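Local coordinates for bifunctional protein FolD (Thermus thermophilus, PDB 6V6Y) that probably oxidises methylenetetrahydrofolate with NADP(+) and then hydrolyses the methenyl product to 10-formyltetrahydrofolate, working as a homodimer, at residues 70-73 / 74-78. Residues are numbered along the deposited sequence; the frame is centred on the assembly and turned at random.
Sequences LPEE and ALLER
Leu70 folds back over the first turn of helix 72-84 and meets Ala74 and Leu75. Its two methyl groups divide the work. Leu70 CD1 rests on Ala74 CB at 3.7 Å, and Leu70 CD2 reaches Leu75 CG, also at 3.7 Å. The two leucine side chains cross at about a right angle. Leu70 CG stands opposite the backbone nitrogen (chi1 -176°), which carries the fork of the side chain over the helix start. Pro71 adds a smaller apolar contact, with its ring CG 3.8 Å from Ala74 CB.

The backbone bonds begin at Pro71, the N-cap residue. Leu75 N donates to Pro71 O at 3.2 Å; the bond is nearly straight and lies in the carbonyl plane. Ala74 N makes a weak second bond to the same oxygen. The regular i to i+4 pattern then continues. Leu76 N binds Glu72 O at 3.0 Å, and Glu77 N binds Glu73 O at 3.0 Å. In both, the donor is tilted from the carbonyl plane. Leu76 CG packs 3.3 Å from Glu72 O, beside the hydrogen-bonded carbonyl.

Two of the charged ends have partners beyond the turn. Glu72 forms a salt bridge with Arg102, and Arg78 forms one with Glu64. Leu75 is buried against Ile35 and Leu37 of strand 31-37 and Val106 of helix 103-109. Replacing Leu70 with an alanine would probably open a gap beside Leu75 CG and leave the Ala74 methyl with mainly the Pro71 ring against it, so that the apolar link across the N-cap is lost.

The Leu70-Leu75 pair, bracketing the N-cap Pro71, is a hydrophobic staple in the catalytic domain, away from the NADP site. Backbone bonds set the first turn, and Leu70 ties the incoming loop to its apolar side, next to Leu37 of strand 31-37.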
loop_
_atom_site.group_PDB
_atom_site.type_symbol
_atom_site.label_atom_id
_atom_site.label_comp_id
_atom_site.label_asym_id
_atom_site.label_seq_id
_atom_site.Cartn_x
_atom_site.Cartn_y
_atom_site.Cartn_z
ATOM N N LEU A 70 -31.232 -0.622 -9.177
ATOM C CA LEU A 70 -30.617 0.076 -10.291
ATOM C C LEU A 70 -29.572 -0.832 -10.941
ATOM O O LEU A 70 -28.761 -1.441 -10.230
ATOM C CB LEU A 70 -29.980 1.381 -9.825
ATOM C CG LEU A 70 -29.393 2.247 -10.944
ATOM C CD1 LEU A 70 -30.484 3.051 -11.636
ATOM C CD2 LEU A 70 -28.313 3.172 -10.410
ATOM N N PRO A 71 -29.578 -0.984 -12.265
ATOM C CA PRO A 71 -28.533 -1.786 -12.920
ATOM C C PRO A 71 -27.174 -1.108 -12.843
ATOM O O PRO A 71 -27.064 0.124 -12.869
ATOM C CB PRO A 71 -29.012 -1.879 -14.373
ATOM C CG PRO A 71 -29.901 -0.685 -14.553
ATOM C CD PRO A 71 -30.558 -0.444 -13.226
ATOM N N GLU A 72 -26.119 -1.928 -12.776
ATOM C CA GLU A 72 -24.788 -1.351 -12.632
ATOM C C GLU A 72 -24.404 -0.537 -13.864
ATOM O O GLU A 72 -23.606 0.403 -13.760
ATOM C CB GLU A 72 -23.759 -2.451 -12.332
ATOM C CG GLU A 72 -22.974 -2.949 -13.518
ATOM C CD GLU A 72 -21.800 -3.845 -13.125
ATOM O OE1 GLU A 72 -21.667 -4.214 -11.937
ATOM O OE2 GLU A 72 -20.997 -4.180 -14.011
ATOM N N GLU A 73 -25.007 -0.844 -15.011
ATOM C CA GLU A 73 -24.764 -0.081 -16.228
ATOM C C GLU A 73 -25.300 1.340 -16.099
ATOM O O GLU A 73 -24.687 2.288 -16.603
ATOM C CB GLU A 73 -25.400 -0.792 -17.434
ATOM C CG GLU A 73 -25.055 -2.296 -17.609
ATOM C CD GLU A 73 -25.488 -3.225 -16.439
ATOM O OE1 GLU A 73 -26.282 -2.803 -15.556
ATOM O OE2 GLU A 73 -25.013 -4.387 -16.394
ATOM N N ALA A 74 -26.449 1.506 -15.435
ATOM C CA ALA A 74 -26.971 2.849 -15.187
ATOM C C ALA A 74 -26.096 3.615 -14.192
ATOM O O ALA A 74 -25.818 4.803 -14.401
ATOM C CB ALA A 74 -28.418 2.768 -14.694
ATOM N N LEU A 75 -25.650 2.958 -13.111
ATOM C CA LEU A 75 -24.720 3.598 -12.175
ATOM C C LEU A 75 -23.476 4.107 -12.883
ATOM O O LEU A 75 -23.052 5.251 -12.674
ATOM C CB LEU A 75 -24.313 2.629 -11.071
ATOM C CG LEU A 75 -24.660 2.927 -9.615
ATOM C CD1 LEU A 75 -23.891 1.981 -8.710
ATOM C CD2 LEU A 75 -24.386 4.385 -9.225
ATOM N N LEU A 76 -22.868 3.263 -13.725
ATOM C CA LEU A 76 -21.653 3.666 -14.423
ATOM C C LEU A 76 -21.924 4.809 -15.390
ATOM O O LEU A 76 -21.082 5.702 -15.556
ATOM C CB LEU A 76 -21.047 2.472 -15.172
ATOM C CG LEU A 76 -20.498 1.339 -14.311
ATOM C CD1 LEU A 76 -20.178 0.108 -15.155
ATOM C CD2 LEU A 76 -19.277 1.814 -13.549
ATOM N N GLU A 77 -23.078 4.790 -16.060
ATOM C CA GLU A 77 -23.455 5.919 -16.909
ATOM C C GLU A 77 -23.568 7.205 -16.088
ATOM O O GLU A 77 -23.036 8.257 -16.476
ATOM C CB GLU A 77 -24.769 5.611 -17.627
ATOM C CG GLU A 77 -25.009 6.422 -18.896
ATOM C CD GLU A 77 -26.410 6.205 -19.467
ATOM O OE1 GLU A 77 -27.039 7.207 -19.882
ATOM O OE2 GLU A 77 -26.874 5.036 -19.496
ATOM N N ARG A 78 -24.245 7.136 -14.939
ATOM C CA ARG A 78 -24.403 8.333 -14.120
ATOM C C ARG A 78 -23.052 8.884 -13.687
ATOM O O ARG A 78 -22.801 10.092 -13.797
ATOM C CB ARG A 78 -25.266 8.047 -12.902
ATOM C CG ARG A 78 -25.515 9.291 -12.059
ATOM C CD ARG A 78 -25.965 10.480 -12.932
ATOM N NE ARG A 78 -26.330 11.665 -12.144
ATOM C CZ ARG A 78 -26.559 12.863 -12.683
ATOM N NH1 ARG A 78 -26.457 13.019 -13.997
ATOM N NH2 ARG A 78 -26.884 13.903 -11.919
#